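Local coordinates for CT263 (Chlamydia trachomatis, PDB 4QAS), which probably hydrolyses a nucleoside substrate, as an MTAN-type nucleosidase serving menaquinone synthesis by the futalosine pathway, at residues N82-I93 with M160-T168; A120-P128 with L137-F145. The protein carries 1 engineered substitution. One frame throughout, in Å; residues are numbered along the deposited sequence.

Interaction 1 (N82-I93 with M160-T168); sequences NPNIPLLKTYTI and MIKVSSNYT. Engineered in segment 160-168: Asn166 (natural residue Asp).
Ser164 sets its OG between its own backbone N and carbonyl carbon (chi1 49°), and from there the hydroxyl reaches the chain at Pro86 and Lys89. OG donates to Pro86 O (2.7 Å), lying in the carbonyl plane on a lone pair, and accepts from Lys89 N (3.1 Å). Serine suits the place: a short side chain that both donates and accepts can hold the loop leading into strand 90-93 through two backbone groups. The main chain of Ser164 adds two bonds, its O receiving Leu88 N (2.8 Å) and its N donating to Lys89 O. In Tyr167, CG stands beside the backbone N (chi1 -67°), which carries the ring alongside the 82-87 loop. Its OH donates to Ile85 O (2.7 Å), while Leu87 lays CD2 over one ring face, 3.7 Å from the centroid and 16° off the normal, a CH-pi contact. A branched leucine serves well here, since CG also touches CE2 of Tyr167 (3.5 Å). Farther along, Tyr91 and Lys162 form a hydrogen-bonded pair (Tyr91 N to Lys162 O, 2.8 Å), and Ile93 CG1 packs on Met160 CB (3.6 Å). Beyond Ser164, engineered Asn166, an aspartate in nature, accepts from Ser165 OG and donates through ND2 to Tyr167 O. Strands 90-93 and 160-167 are antiparallel neighbours in the central mixed sheet of the nucleoside phosphorylase-like alpha/beta fold.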
loop_
_atom_site.group_PDB
_atom_site.type_symbol
_atom_site.label_atom_id
_atom_site.label_comp_id
_atom_site.label_asym_id
_atom_site.label_seq_id
_atom_site.Cartn_x
_atom_site.Cartn_y
_atom_site.Cartn_z
ATOM N N ASN A 82 -3.357 -22.547 -17.654
ATOM C CA ASN A 82 -2.608 -23.739 -17.300
ATOM C C ASN A 82 -2.951 -24.008 -15.842
ATOM O O ASN A 82 -2.826 -23.102 -15.004
ATOM C CB ASN A 82 -1.105 -23.502 -17.459
ATOM C CG ASN A 82 -0.298 -24.764 -17.245
ATOM O OD1 ASN A 82 -0.538 -25.519 -16.301
ATOM N ND2 ASN A 82 0.650 -25.016 -18.136
ATOM N N PRO A 83 -3.386 -25.229 -15.497
ATOM C CA PRO A 83 -3.727 -25.514 -14.093
ATOM C C PRO A 83 -2.566 -25.399 -13.121
ATOM O O PRO A 83 -2.817 -25.340 -11.913
ATOM C CB PRO A 83 -4.249 -26.948 -14.163
ATOM C CG PRO A 83 -3.527 -27.557 -15.341
ATOM C CD PRO A 83 -3.495 -26.437 -16.342
ATOM N N ASN A 84 -1.325 -25.368 -13.592
ATOM C CA ASN A 84 -0.209 -25.228 -12.659
ATOM C C ASN A 84 0.015 -23.793 -12.195
ATOM O O ASN A 84 0.953 -23.547 -11.425
ATOM C CB ASN A 84 1.077 -25.833 -13.220
ATOM C CG ASN A 84 1.650 -25.046 -14.372
ATOM O OD1 ASN A 84 1.358 -23.862 -14.556
ATOM N ND2 ASN A 84 2.509 -25.704 -15.152
ATOM N N ILE A 85 -0.807 -22.850 -12.644
ATOM C CA ILE A 85 -0.785 -21.477 -12.138
ATOM C C ILE A 85 -1.827 -21.381 -11.028
ATOM O O ILE A 85 -3.026 -21.505 -11.320
ATOM C CB ILE A 85 -1.119 -20.496 -13.270
ATOM C CG1 ILE A 85 -0.029 -20.545 -14.340
ATOM C CG2 ILE A 85 -1.295 -19.072 -12.744
ATOM C CD1 ILE A 85 -0.385 -19.840 -15.640
ATOM N N PRO A 86 -1.439 -21.171 -9.776
ATOM C CA PRO A 86 -2.440 -20.982 -8.732
ATOM C C PRO A 86 -3.126 -19.638 -8.925
ATOM O O PRO A 86 -2.565 -18.728 -9.538
ATOM C CB PRO A 86 -1.618 -20.995 -7.439
ATOM C CG PRO A 86 -0.312 -20.441 -7.860
ATOM C CD PRO A 86 -0.072 -20.940 -9.269
ATOM N N LEU A 87 -4.351 -19.512 -8.423
ATOM C CA LEU A 87 -5.054 -18.234 -8.436
ATOM C C LEU A 87 -4.570 -17.302 -7.321
ATOM O O LEU A 87 -3.940 -17.718 -6.343
ATOM C CB LEU A 87 -6.561 -18.444 -8.321
ATOM C CG LEU A 87 -7.157 -19.345 -9.404
ATOM C CD1 LEU A 87 -8.654 -19.271 -9.338
ATOM C CD2 LEU A 87 -6.676 -18.940 -10.787
ATOM N N LEU A 88 -4.871 -16.006 -7.489
ATOM C CA LEU A 88 -4.519 -14.974 -6.505
ATOM C C LEU A 88 -3.016 -14.819 -6.359
ATOM O O LEU A 88 -2.525 -14.411 -5.300
ATOM C CB LEU A 88 -5.187 -15.199 -5.147
ATOM C CG LEU A 88 -6.668 -14.858 -5.197
ATOM C CD1 LEU A 88 -7.388 -15.489 -4.027
ATOM C CD2 LEU A 88 -6.865 -13.360 -5.175
ATOM N N LYS A 89 -2.267 -15.124 -7.407
ATOM C CA LYS A 89 -0.814 -15.007 -7.408
ATOM C C LYS A 89 -0.397 -13.915 -8.386
ATOM O O LYS A 89 -0.893 -13.852 -9.514
ATOM C CB LYS A 89 -0.160 -16.326 -7.795
ATOM C CG LYS A 89 1.344 -16.309 -7.739
ATOM C CD LYS A 89 1.938 -17.685 -7.798
ATOM C CE LYS A 89 3.432 -17.619 -7.868
ATOM N NZ LYS A 89 4.031 -17.096 -6.620
ATOM N N THR A 90 0.525 -13.067 -7.965
ATOM C CA THR A 90 0.974 -11.932 -8.744
ATOM C C THR A 90 2.244 -12.298 -9.492
ATOM O O THR A 90 3.192 -12.807 -8.891
ATOM C CB THR A 90 1.230 -10.769 -7.796
ATOM O OG1 THR A 90 0.084 -10.625 -6.944
ATOM C CG2 THR A 90 1.514 -9.514 -8.584
ATOM N N TYR A 91 2.255 -12.041 -10.790
ATOM C CA TYR A 91 3.394 -12.291 -11.652
ATOM C C TYR A 91 3.808 -10.996 -12.322
ATOM O O TYR A 91 3.013 -10.072 -12.479
ATOM C CB TYR A 91 3.020 -13.280 -12.754
ATOM C CG TYR A 91 2.708 -14.654 -12.270
ATOM C CD1 TYR A 91 1.429 -15.022 -11.892
ATOM C CD2 TYR A 91 3.703 -15.630 -12.226
ATOM C CE1 TYR A 91 1.145 -16.299 -11.481
ATOM C CE2 TYR A 91 3.424 -16.922 -11.822
ATOM C CZ TYR A 91 2.137 -17.257 -11.437
ATOM O OH TYR A 91 1.797 -18.535 -11.022
ATOM N N THR A 92 5.071 -10.976 -12.727
ATOM C CA THR A 92 5.543 -10.004 -13.697
ATOM C C THR A 92 5.724 -10.687 -15.040
ATOM O O THR A 92 6.028 -11.871 -15.106
ATOM C CB THR A 92 6.827 -9.302 -13.222
ATOM O OG1 THR A 92 7.094 -8.206 -14.120
ATOM C CG2 THR A 92 8.006 -10.228 -13.112
ATOM N N ILE A 93 5.505 -9.949 -16.104
ATOM C CA ILE A 93 5.472 -10.507 -17.462
ATOM C C ILE A 93 6.802 -10.305 -18.173
ATOM O O ILE A 93 7.404 -9.218 -18.125
ATOM C CB ILE A 93 4.312 -9.872 -18.235
ATOM C CG1 ILE A 93 3.004 -10.068 -17.475
ATOM C CG2 ILE A 93 4.258 -10.398 -19.651
ATOM C CD1 ILE A 93 2.673 -11.535 -17.128
ATOM N N MET A 160 4.689 -5.001 -16.529
ATOM C CA MET A 160 3.364 -5.540 -16.297
ATOM C C MET A 160 3.336 -6.367 -15.039
ATOM O O MET A 160 4.239 -7.151 -14.788
ATOM C CB MET A 160 2.968 -6.469 -17.414
ATOM C CG MET A 160 2.388 -5.783 -18.566
ATOM S SD MET A 160 1.950 -6.923 -19.829
ATOM C CE MET A 160 1.876 -5.824 -21.235
ATOM N N ILE A 161 2.292 -6.163 -14.270
ATOM C CA ILE A 161 1.942 -6.969 -13.104
ATOM C C ILE A 161 0.591 -7.585 -13.428
ATOM O O ILE A 161 -0.364 -6.866 -13.729
ATOM C CB ILE A 161 1.795 -6.107 -11.845
ATOM C CG1 ILE A 161 3.100 -5.388 -11.526
ATOM C CG2 ILE A 161 1.377 -6.969 -10.669
ATOM C CD1 ILE A 161 2.967 -4.269 -10.488
ATOM N N LYS A 162 0.508 -8.909 -13.372
ATOM C CA LYS A 162 -0.746 -9.597 -13.623
ATOM C C LYS A 162 -1.003 -10.563 -12.480
ATOM O O LYS A 162 -0.142 -11.365 -12.143
ATOM C CB LYS A 162 -0.733 -10.331 -14.961
ATOM C CG LYS A 162 -0.556 -9.383 -16.150
ATOM C CD LYS A 162 -1.823 -8.620 -16.527
ATOM C CE LYS A 162 -1.507 -7.355 -17.348
ATOM N NZ LYS A 162 -2.693 -6.770 -17.993
ATOM N N VAL A 163 -2.208 -10.483 -11.918
ATOM C CA VAL A 163 -2.632 -11.396 -10.857
ATOM C C VAL A 163 -3.598 -12.406 -11.457
ATOM O O VAL A 163 -4.514 -12.036 -12.182
ATOM C CB VAL A 163 -3.242 -10.652 -9.658
ATOM C CG1 VAL A 163 -4.469 -9.894 -10.019
ATOM C CG2 VAL A 163 -3.530 -11.627 -8.520
ATOM N N SER A 164 -3.349 -13.685 -11.191
ATOM C CA SER A 164 -4.210 -14.750 -11.714
ATOM C C SER A 164 -5.590 -14.677 -11.072
ATOM O O SER A 164 -5.737 -14.787 -9.842
ATOM C CB SER A 164 -3.549 -16.092 -11.481
ATOM O OG SER A 164 -3.120 -16.191 -10.154
ATOM N N SER A 165 -6.607 -14.442 -11.901
ATOM C CA SER A 165 -7.923 -14.076 -11.427
ATOM C C SER A 165 -8.960 -15.175 -11.520
ATOM O O SER A 165 -9.999 -15.061 -10.874
ATOM C CB SER A 165 -8.419 -12.844 -12.182
ATOM O OG SER A 165 -8.460 -13.048 -13.575
ATOM N N ASN A 166 -8.710 -16.208 -12.317
ATOM C CA ASN A 166 -9.685 -17.249 -12.604
ATOM C C ASN A 166 -9.044 -18.208 -13.578
ATOM O O ASN A 166 -8.085 -17.852 -14.278
ATOM C CB ASN A 166 -10.940 -16.674 -13.242
ATOM C CG ASN A 166 -10.676 -16.018 -14.595
ATOM O OD1 ASN A 166 -10.205 -14.877 -14.662
ATOM N ND2 ASN A 166 -10.994 -16.713 -15.681
ATOM N N TYR A 167 -9.553 -19.441 -13.608
ATOM C CA TYR A 167 -9.217 -20.370 -14.667
ATOM C C TYR A 167 -10.108 -20.096 -15.873
ATOM O O TYR A 167 -11.247 -19.635 -15.743
ATOM C CB TYR A 167 -9.318 -21.836 -14.193
ATOM C CG TYR A 167 -8.253 -22.101 -13.168
ATOM C CD1 TYR A 167 -6.907 -22.038 -13.536
ATOM C CD2 TYR A 167 -8.560 -22.342 -11.838
ATOM C CE1 TYR A 167 -5.906 -22.212 -12.618
ATOM C CE2 TYR A 167 -7.553 -22.509 -10.894
ATOM C CZ TYR A 167 -6.224 -22.427 -11.296
ATOM O OH TYR A 167 -5.246 -22.567 -10.332
ATOM N N THR A 168 -9.575 -20.365 -17.053
ATOM C CA THR A 168 -10.191 -19.922 -18.300
ATOM C C THR A 168 -11.254 -20.913 -18.785
ATOM O O THR A 168 -11.175 -21.445 -19.882
ATOM C CB THR A 168 -9.105 -19.681 -19.349
ATOM O OG1 THR A 168 -8.250 -20.832 -19.442
ATOM C CG2 THR A 168 -8.245 -18.457 -19.008
HETATM O O HOH W 1 6.834 -6.917 -16.755
#

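Interaction 2 (A120-P128 with L137-F145); sequences AQLTSVRSP and LQLVDMEGF
Ser124 and Asp141 stand side by side on one face of a parallel beta ladder in the mixed sheet of the nucleoside phosphorylase-like fold, where strand 139-141 leads through a turn into helix 144-153. The carboxylate presents the syn lone pair of OD1 to Ser124 OG, which donates at 2.7 Å. Asp141 has CG between its backbone N and carbonyl carbon (chi1 76°), a rotation that brings the group over to Ser124 and also within a weak capping bond from Gly144 N to OD2. Leu122 crosses this carboxylate at about a right angle, its CD2 3.6 Å from OD2 of Asp141, so an apolar branch lies against a charged group whose OD2 also makes a salt bridge with Lys162. Gly144 fits beside the same leucine because it carries no side chain to push into CD2.

Away from the helix, Gln121 and Gln138 cross with their amide planes 37° apart. Gln138 extends beyond CG and offers OE1 to Gln121 N (2.9 Å), the donor standing above the carbonyl plane; its long side chain thus supplies an acceptor one residue before strand 139-141 begins. The ladder itself runs through Thr123 N to Leu139 O (2.9 Å) and Asp141 N to Thr123 O. On the face bearing Thr123 and Val140, Leu137 crosses Thr123 at about a right angle, placing CD2 3.5 Å from its OG1. Val125 CG2 meets Val140 CG1 obliquely at 3.8 Å, beta-branched valines packing compactly between adjacent chains. At the first turn of the helix, Phe145 N donates to Ser124 OG at 2.9 Å, giving this one hydroxyl both a donor and an acceptor role.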
loop_
_atom_site.group_PDB
_atom_site.type_symbol
_atom_site.label_atom_id
_atom_site.label_comp_id
_atom_site.label_asym_id
_atom_site.label_seq_id
_atom_site.Cartn_x
_atom_site.Cartn_y
_atom_site.Cartn_z
ATOM N N ALA A 120 6.196 -14.753 -15.794
ATOM C CA ALA A 120 5.185 -15.451 -16.583
ATOM C C ALA A 120 5.084 -14.818 -17.961
ATOM O O ALA A 120 5.459 -13.655 -18.167
ATOM C CB ALA A 120 3.803 -15.415 -15.929
ATOM N N GLN A 121 4.529 -15.580 -18.893
ATOM C CA GLN A 121 4.197 -15.098 -20.230
ATOM C C GLN A 121 2.715 -14.798 -20.308
ATOM O O GLN A 121 1.898 -15.428 -19.623
ATOM C CB GLN A 121 4.533 -16.144 -21.283
ATOM C CG GLN A 121 6.042 -16.325 -21.473
ATOM C CD GLN A 121 6.396 -17.365 -22.525
ATOM O OE1 GLN A 121 5.715 -18.382 -22.664
ATOM N NE2 GLN A 121 7.471 -17.114 -23.270
ATOM N N LEU A 122 2.377 -13.780 -21.095
ATOM C CA LEU A 122 1.018 -13.255 -21.195
ATOM C C LEU A 122 0.589 -13.317 -22.652
ATOM O O LEU A 122 1.374 -13.012 -23.549
ATOM C CB LEU A 122 0.995 -11.816 -20.745
ATOM C CG LEU A 122 -0.364 -11.123 -20.752
ATOM C CD1 LEU A 122 -1.361 -11.806 -19.795
ATOM C CD2 LEU A 122 -0.175 -9.690 -20.403
ATOM N N THR A 123 -0.648 -13.736 -22.890
ATOM C CA THR A 123 -1.289 -13.619 -24.186
ATOM C C THR A 123 -2.498 -12.725 -24.025
ATOM O O THR A 123 -3.264 -12.898 -23.079
ATOM C CB THR A 123 -1.732 -14.973 -24.694
ATOM O OG1 THR A 123 -0.580 -15.781 -24.890
ATOM C CG2 THR A 123 -2.447 -14.864 -26.024
ATOM N N SER A 124 -2.662 -11.790 -24.955
ATOM C CA SER A 124 -3.785 -10.859 -24.969
ATOM C C SER A 124 -4.713 -11.251 -26.097
ATOM O O SER A 124 -4.264 -11.461 -27.225
ATOM C CB SER A 124 -3.327 -9.420 -25.211
ATOM O OG SER A 124 -2.467 -8.971 -24.178
ATOM N N VAL A 125 -5.997 -11.360 -25.784
ATOM C CA VAL A 125 -6.997 -11.646 -26.799
ATOM C C VAL A 125 -8.210 -10.763 -26.562
ATOM O O VAL A 125 -8.528 -10.416 -25.423
ATOM C CB VAL A 125 -7.395 -13.131 -26.797
ATOM C CG1 VAL A 125 -6.238 -13.996 -27.305
ATOM C CG2 VAL A 125 -7.835 -13.538 -25.437
ATOM N N ARG A 126 -8.898 -10.429 -27.651
ATOM C CA ARG A 126 -9.998 -9.476 -27.573
ATOM C C ARG A 126 -11.161 -10.051 -26.778
ATOM O O ARG A 126 -11.728 -9.377 -25.912
ATOM C CB ARG A 126 -10.415 -9.068 -28.988
ATOM C CG ARG A 126 -9.263 -8.437 -29.781
ATOM C CD ARG A 126 -9.575 -8.231 -31.258
ATOM N NE ARG A 126 -9.297 -9.424 -32.058
ATOM C CZ ARG A 126 -10.212 -10.272 -32.520
ATOM N NH1 ARG A 126 -11.507 -10.082 -32.286
ATOM N NH2 ARG A 126 -9.827 -11.314 -33.236
ATOM N N SER A 127 -11.499 -11.272 -27.025
ATOM C CA SER A 127 -12.566 -11.957 -26.317
ATOM C C SER A 127 -11.980 -12.797 -25.192
ATOM O O SER A 127 -10.974 -13.484 -25.395
ATOM C CB SER A 127 -13.317 -12.877 -27.277
ATOM O OG SER A 127 -13.898 -12.131 -28.329
ATOM N N PRO A 128 -12.564 -12.790 -23.994
ATOM C CA PRO A 128 -11.977 -13.572 -22.904
ATOM C C PRO A 128 -12.046 -15.059 -23.206
ATOM O O PRO A 128 -13.036 -15.560 -23.754
ATOM C CB PRO A 128 -12.836 -13.207 -21.686
ATOM C CG PRO A 128 -13.673 -12.044 -22.114
ATOM C CD PRO A 128 -13.832 -12.168 -23.587
ATOM N N LEU A 137 -0.401 -21.786 -23.345
ATOM C CA LEU A 137 -0.749 -20.502 -22.758
ATOM C C LEU A 137 -0.503 -20.539 -21.258
ATOM O O LEU A 137 -0.577 -21.596 -20.617
ATOM C CB LEU A 137 -2.215 -20.138 -23.025
ATOM C CG LEU A 137 -2.648 -20.047 -24.493
ATOM C CD1 LEU A 137 -4.107 -19.597 -24.589
ATOM C CD2 LEU A 137 -1.748 -19.105 -25.289
ATOM N N GLN A 138 -0.177 -19.369 -20.711
ATOM C CA GLN A 138 -0.003 -19.221 -19.281
ATOM C C GLN A 138 -1.090 -18.271 -18.799
ATOM O O GLN A 138 -2.206 -18.695 -18.485
ATOM C CB GLN A 138 1.426 -18.755 -18.928
ATOM C CG GLN A 138 2.473 -19.855 -19.153
ATOM C CD GLN A 138 3.926 -19.446 -18.890
ATOM O OE1 GLN A 138 4.218 -18.413 -18.292
ATOM N NE2 GLN A 138 4.847 -20.287 -19.338
ATOM N N LEU A 139 -0.788 -16.987 -18.694
ATOM C CA LEU A 139 -1.762 -15.979 -18.337
ATOM C C LEU A 139 -2.382 -15.356 -19.585
ATOM O O LEU A 139 -1.721 -15.211 -20.617
ATOM C CB LEU A 139 -1.098 -14.889 -17.489
ATOM C CG LEU A 139 -0.520 -15.380 -16.165
ATOM C CD1 LEU A 139 0.216 -14.223 -15.487
ATOM C CD2 LEU A 139 -1.665 -15.879 -15.278
ATOM N N VAL A 140 -3.646 -14.974 -19.476
ATOM C CA VAL A 140 -4.401 -14.454 -20.607
ATOM C C VAL A 140 -5.172 -13.229 -20.152
ATOM O O VAL A 140 -5.922 -13.293 -19.173
ATOM C CB VAL A 140 -5.380 -15.492 -21.173
ATOM C CG1 VAL A 140 -6.121 -14.889 -22.371
ATOM C CG2 VAL A 140 -4.651 -16.761 -21.548
ATOM N N ASP A 141 -5.023 -12.117 -20.858
ATOM C CA ASP A 141 -5.743 -10.896 -20.526
ATOM C C ASP A 141 -6.322 -10.350 -21.827
ATOM O O ASP A 141 -6.371 -11.018 -22.862
ATOM C CB ASP A 141 -4.868 -9.866 -19.796
ATOM C CG ASP A 141 -3.894 -9.143 -20.728
ATOM O OD1 ASP A 141 -3.634 -9.624 -21.858
ATOM O OD2 ASP A 141 -3.368 -8.058 -20.325
ATOM N N MET A 142 -6.724 -9.084 -21.804
ATOM C CA MET A 142 -7.196 -8.402 -22.999
ATOM C C MET A 142 -6.294 -7.265 -23.462
ATOM O O MET A 142 -6.081 -7.118 -24.665
ATOM C CB MET A 142 -8.609 -7.857 -22.757
ATOM C CG MET A 142 -9.640 -8.962 -22.508
ATOM S SD MET A 142 -11.297 -8.374 -22.092
ATOM C CE MET A 142 -11.563 -7.180 -23.409
ATOM N N GLU A 143 -5.778 -6.435 -22.550
ATOM C CA GLU A 143 -5.184 -5.159 -22.929
ATOM C C GLU A 143 -3.662 -5.113 -22.911
ATOM O O GLU A 143 -3.100 -4.123 -23.379
ATOM C CB GLU A 143 -5.708 -4.042 -22.000
ATOM C CG GLU A 143 -7.203 -3.830 -22.059
ATOM C CD GLU A 143 -7.690 -3.373 -23.420
ATOM O OE1 GLU A 143 -6.859 -2.933 -24.241
ATOM O OE2 GLU A 143 -8.910 -3.471 -23.685
ATOM N N GLY A 144 -2.983 -6.137 -22.413
ATOM C CA GLY A 144 -1.548 -6.033 -22.208
ATOM C C GLY A 144 -0.758 -5.748 -23.469
ATOM O O GLY A 144 0.111 -4.876 -23.484
ATOM N N PHE A 145 -1.030 -6.479 -24.552
ATOM C CA PHE A 145 -0.237 -6.237 -25.748
ATOM C C PHE A 145 -0.468 -4.823 -26.276
ATOM O O PHE A 145 0.474 -4.118 -26.631
ATOM C CB PHE A 145 -0.502 -7.240 -26.863
ATOM C CG PHE A 145 0.403 -7.007 -28.029
ATOM C CD1 PHE A 145 0.059 -6.103 -29.009
ATOM C CD2 PHE A 145 1.641 -7.628 -28.114
ATOM C CE1 PHE A 145 0.900 -5.836 -30.035
ATOM C CE2 PHE A 145 2.484 -7.393 -29.153
ATOM C CZ PHE A 145 2.119 -6.487 -30.137
#

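How the interactions relate
The centres of interactions 1 and 2 lie about 11 Å apart in the same mixed sheet, and interaction 2 is nested along the chain within the loop that interaction 1 closes. Several contacts join them. Thr92 O stands 3.0 Å from Ala120 N, a probable hydrogen bond between neighbouring parallel strands 90-99 and 119-124. Lys162 of interaction 1 reaches across with NZ 2.7 Å from Asp141 OD2, a salt bridge; Asn74 OD1 is a second partner of the same NZ. Met160 SD packs 3.5 Å from Leu122 CD2. The side chain of Leu88, in interaction 1, is about 4 Å from a bound sulfate, probably from the crystallisation liquor.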